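PDB 1YJG: surface protein VspA from Borrelia turicatae, which probably helps the relapsing-fever spirochaete evade host immunity, as one of a set of antigenically distinct, alternately expressed outer-membrane lipoproteins. Local coordinates for residues Tyr55-Glu69 against Ile82-Ala96. Residues are numbered along the deposited sequence; the frame is centred on the assembly and turned at random.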
# COMPACT_ATOMS: atom_id res chain seq x y z
N TYR A 55 7.98 6.22 4.32
CA TYR A 55 9.09 6.65 3.49
C TYR A 55 9.44 5.54 2.47
O TYR A 55 9.70 5.84 1.32
CB TYR A 55 10.31 6.97 4.35
CG TYR A 55 11.47 7.51 3.57
CD1 TYR A 55 11.66 8.87 3.42
CD2 TYR A 55 12.37 6.65 2.95
CE1 TYR A 55 12.72 9.36 2.68
CE2 TYR A 55 13.44 7.14 2.21
CZ TYR A 55 13.60 8.49 2.08
OH TYR A 55 14.65 8.99 1.35
N SER A 56 9.44 4.28 2.92
CA SER A 56 9.76 3.13 2.06
C SER A 56 8.70 2.89 0.98
O SER A 56 9.02 2.51 -0.15
CB SER A 56 9.98 1.87 2.90
OG SER A 56 10.43 0.79 2.11
N VAL A 57 7.43 3.10 1.34
CA VAL A 57 6.33 2.94 0.40
C VAL A 57 6.44 4.03 -0.67
O VAL A 57 6.28 3.75 -1.83
CB VAL A 57 4.95 3.01 1.11
CG1 VAL A 57 3.82 3.14 0.10
CG2 VAL A 57 4.74 1.78 1.99
N ILE A 58 6.74 5.27 -0.27
CA ILE A 58 6.86 6.36 -1.24
C ILE A 58 8.11 6.18 -2.10
O ILE A 58 8.14 6.67 -3.22
CB ILE A 58 6.79 7.76 -0.57
CG1 ILE A 58 5.45 7.94 0.14
CG2 ILE A 58 6.94 8.88 -1.61
CD1 ILE A 58 4.23 7.66 -0.72
N SER A 59 9.12 5.47 -1.59
CA SER A 59 10.35 5.21 -2.35
C SER A 59 10.01 4.22 -3.44
O SER A 59 10.51 4.32 -4.55
CB SER A 59 11.48 4.65 -1.48
OG SER A 59 11.99 5.65 -0.62
N ALA A 60 9.14 3.25 -3.11
CA ALA A 60 8.71 2.23 -4.07
C ALA A 60 7.90 2.93 -5.15
O ALA A 60 8.02 2.61 -6.33
CB ALA A 60 7.87 1.15 -3.40
N VAL A 61 7.08 3.90 -4.74
CA VAL A 61 6.26 4.67 -5.66
C VAL A 61 7.14 5.42 -6.66
O VAL A 61 6.89 5.40 -7.86
CB VAL A 61 5.41 5.71 -4.91
CG1 VAL A 61 4.90 6.79 -5.85
CG2 VAL A 61 4.27 5.03 -4.21
N ASP A 62 8.17 6.08 -6.13
CA ASP A 62 9.12 6.84 -6.95
C ASP A 62 9.83 5.95 -7.99
O ASP A 62 9.99 6.35 -9.14
CB ASP A 62 10.18 7.50 -6.05
CG ASP A 62 10.91 8.64 -6.75
OD1 ASP A 62 10.35 9.76 -6.84
OD2 ASP A 62 12.04 8.50 -7.24
N THR A 63 10.23 4.76 -7.56
CA THR A 63 10.90 3.80 -8.43
C THR A 63 9.96 3.35 -9.55
O THR A 63 10.38 3.22 -10.69
CB THR A 63 11.36 2.58 -7.62
OG1 THR A 63 12.35 2.98 -6.66
CG2 THR A 63 12.09 1.55 -8.50
N LYS A 64 8.69 3.12 -9.22
CA LYS A 64 7.69 2.69 -10.20
C LYS A 64 7.39 3.78 -11.23
O LYS A 64 7.12 3.49 -12.38
CB LYS A 64 6.40 2.25 -9.50
CG LYS A 64 6.55 0.94 -8.71
CD LYS A 64 5.46 0.76 -7.67
CE LYS A 64 5.71 -0.47 -6.80
NZ LYS A 64 5.40 -1.73 -7.49
N LEU A 65 7.44 5.03 -10.80
CA LEU A 65 7.19 6.17 -11.66
C LEU A 65 8.40 6.37 -12.55
O LEU A 65 8.26 6.75 -13.70
CB LEU A 65 6.89 7.43 -10.83
CG LEU A 65 5.57 7.39 -10.08
CD1 LEU A 65 5.47 8.50 -9.02
CD2 LEU A 65 4.41 7.47 -11.04
N ALA A 66 9.59 6.10 -12.01
CA ALA A 66 10.84 6.23 -12.76
C ALA A 66 10.79 5.26 -13.95
O ALA A 66 11.18 5.60 -15.06
CB ALA A 66 12.05 5.95 -11.88
N SER A 67 10.25 4.08 -13.70
CA SER A 67 10.10 3.06 -14.73
C SER A 67 9.03 3.47 -15.74
O SER A 67 9.22 3.33 -16.94
CB SER A 67 9.71 1.72 -14.09
OG SER A 67 9.42 0.74 -15.07
N LEU A 68 7.90 3.97 -15.25
CA LEU A 68 6.80 4.40 -16.11
C LEU A 68 7.19 5.52 -17.09
O LEU A 68 6.73 5.54 -18.23
CB LEU A 68 5.60 4.86 -15.28
CG LEU A 68 4.46 3.86 -15.15
CD1 LEU A 68 3.24 4.58 -14.56
CD2 LEU A 68 4.11 3.19 -16.48
N GLU A 69 8.01 6.45 -16.61
CA GLU A 69 8.50 7.58 -17.40
C GLU A 69 9.28 7.13 -18.64
O GLU A 69 9.31 7.85 -19.64
CB GLU A 69 9.46 8.43 -16.58
CG GLU A 69 8.83 9.46 -15.68
CD GLU A 69 9.87 10.27 -14.93
OE1 GLU A 69 9.50 11.27 -14.27
OE2 GLU A 69 11.07 9.90 -15.00
N ILE A 82 2.88 11.99 -15.53
CA ILE A 82 3.66 11.05 -14.74
C ILE A 82 4.76 11.81 -14.04
O ILE A 82 5.09 11.51 -12.91
CB ILE A 82 4.34 9.96 -15.61
CG1 ILE A 82 3.32 8.99 -16.18
CG2 ILE A 82 5.41 9.16 -14.79
CD1 ILE A 82 3.93 8.07 -17.32
N THR A 83 5.37 12.77 -14.75
CA THR A 83 6.46 13.58 -14.20
C THR A 83 5.97 14.41 -13.03
O THR A 83 6.68 14.56 -12.05
CB THR A 83 7.09 14.47 -15.30
OG1 THR A 83 7.77 13.64 -16.25
CG2 THR A 83 8.22 15.34 -14.74
N THR A 84 4.75 14.95 -13.14
CA THR A 84 4.16 15.73 -12.07
C THR A 84 4.03 14.83 -10.83
O THR A 84 4.29 15.27 -9.70
CB THR A 84 2.81 16.29 -12.49
OG1 THR A 84 3.02 17.24 -13.55
CG2 THR A 84 2.15 17.12 -11.37
N VAL A 85 3.67 13.56 -11.04
CA VAL A 85 3.54 12.63 -9.92
C VAL A 85 4.92 12.35 -9.33
O VAL A 85 5.10 12.42 -8.12
CB VAL A 85 2.90 11.26 -10.26
CG1 VAL A 85 2.52 10.54 -8.96
CG2 VAL A 85 1.66 11.40 -11.16
N LYS A 86 5.90 12.05 -10.20
CA LYS A 86 7.25 11.75 -9.74
C LYS A 86 7.97 12.94 -9.08
O LYS A 86 8.84 12.73 -8.26
CB LYS A 86 8.12 11.14 -10.84
CG LYS A 86 9.49 10.70 -10.29
CD LYS A 86 10.14 9.60 -11.08
CE LYS A 86 11.65 9.60 -10.88
NZ LYS A 86 12.08 9.98 -9.49
N ASN A 87 7.60 14.17 -9.45
CA ASN A 87 8.19 15.36 -8.86
C ASN A 87 7.70 15.40 -7.42
O ASN A 87 8.43 15.76 -6.51
CB ASN A 87 7.73 16.66 -9.55
CG ASN A 87 8.38 16.91 -10.93
OD1 ASN A 87 9.40 16.32 -11.30
ND2 ASN A 87 7.78 17.83 -11.69
N ALA A 88 6.44 15.05 -7.21
CA ALA A 88 5.84 15.06 -5.88
C ALA A 88 6.44 14.01 -4.94
O ALA A 88 6.76 14.32 -3.80
CB ALA A 88 4.32 14.92 -5.96
N SER A 89 6.60 12.78 -5.42
CA SER A 89 7.17 11.70 -4.61
C SER A 89 8.65 12.00 -4.29
O SER A 89 9.12 11.70 -3.20
CB SER A 89 7.03 10.34 -5.29
OG SER A 89 7.71 10.28 -6.53
N THR A 90 9.36 12.60 -5.23
CA THR A 90 10.76 12.96 -5.04
C THR A 90 10.82 14.04 -3.95
O THR A 90 11.66 13.99 -3.07
CB THR A 90 11.38 13.46 -6.38
OG1 THR A 90 11.72 12.34 -7.19
CG2 THR A 90 12.70 14.16 -6.17
N SER A 91 9.89 14.99 -4.02
CA SER A 91 9.79 16.09 -3.05
C SER A 91 9.54 15.58 -1.65
O SER A 91 10.14 16.05 -0.68
CB SER A 91 8.65 17.04 -3.45
OG SER A 91 9.14 18.06 -4.29
N PHE A 92 8.62 14.63 -1.53
CA PHE A 92 8.30 14.05 -0.23
C PHE A 92 9.55 13.42 0.39
O PHE A 92 9.85 13.64 1.55
CB PHE A 92 7.22 12.96 -0.36
CG PHE A 92 6.96 12.24 0.92
CD1 PHE A 92 6.05 12.76 1.84
CD2 PHE A 92 7.66 11.09 1.25
CE1 PHE A 92 5.82 12.12 3.04
CE2 PHE A 92 7.44 10.45 2.46
CZ PHE A 92 6.52 10.96 3.35
N LEU A 93 10.27 12.63 -0.40
CA LEU A 93 11.48 11.95 0.07
C LEU A 93 12.59 12.93 0.48
O LEU A 93 13.21 12.75 1.52
CB LEU A 93 12.00 10.98 -0.99
CG LEU A 93 11.05 9.87 -1.43
CD1 LEU A 93 11.65 9.10 -2.62
CD2 LEU A 93 10.74 8.92 -0.29
N THR A 94 12.82 13.95 -0.33
CA THR A 94 13.85 14.95 -0.06
C THR A 94 13.50 15.73 1.22
O THR A 94 14.37 15.99 2.07
CB THR A 94 13.96 15.93 -1.26
OG1 THR A 94 14.50 15.25 -2.40
CG2 THR A 94 14.98 17.03 -1.01
N LYS A 95 12.23 16.11 1.36
CA LYS A 95 11.77 16.85 2.52
C LYS A 95 11.91 16.02 3.80
O LYS A 95 12.38 16.52 4.82
CB LYS A 95 10.31 17.32 2.30
CG LYS A 95 9.64 17.95 3.52
CD LYS A 95 10.45 19.09 4.16
CE LYS A 95 10.53 20.34 3.27
NZ LYS A 95 9.27 21.12 3.27
N ALA A 96 11.51 14.76 3.74
CA ALA A 96 11.59 13.89 4.90
C ALA A 96 13.05 13.73 5.36
O ALA A 96 13.37 13.84 6.55
CB ALA A 96 10.97 12.55 4.60
O HOH W 1 14.33 10.71 -7.24
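Asp62 reaches across from helix 48-69 into a hole formed by Lys86, Ser89, Thr90 and Leu93 of helix 76-98, and its carboxylate ties the middle of the contact together. With CG anti to the backbone N (chi1 -162°), the group swings toward the partner helix. OD1 takes the hydroxyl of Ser89 on its anti lone pair, Ser89 OG to Asp62 OD1 measuring 2.7 Å. On the other oxygen, Lys86 NZ makes a salt bridge of 2.7 Å to Asp62 OD2, arriving on the syn side but 35° out of the carboxylate plane. A water donates to both Asp62 OD2 and Thr90 OG1, marking the wetter side of the seam.

The lysine's aliphatic chain lies in its own hole among Asp62, Leu65, Ala66 and Glu69. Along this partly exposed margin Glu69 packs its CG on Ile82 CG2 (3.5 Å), while its OE1 stays 5.6 Å from Lys86 NZ, too far for a salt bridge. At the margin's other end Leu93, set among Tyr55, Ile58, Ser59 and Asp62, lays CD2 over one face of the Tyr55 ring in a CH-pi contact, and Ala96 CB sits at that ring's edge.

The side turned toward the bundle interior is apolar and closely packed. Leu65 plugs a hole lined by Ile82, Val85, Lys86 and Ser89, with its CD1 3.6 Å from Val85 CG1. Farther along, Ile58 CG2 meets Phe92 CD2 at 3.7 Å.

These knobs-into-holes contacts join antiparallel helices well inclined to each other: the axes of segments 55-69 and 82-96 approach to 9.2 Å with a signed crossing angle of -147°. Within the helical bundle of this core fragment of the lipoprotein, helix 2-28 packs on Ile58, Val61 and Leu68, and helix 129-155 on Ile58, Ile82 and Val85; Tyr55 also touches Gly39 of the second subunit.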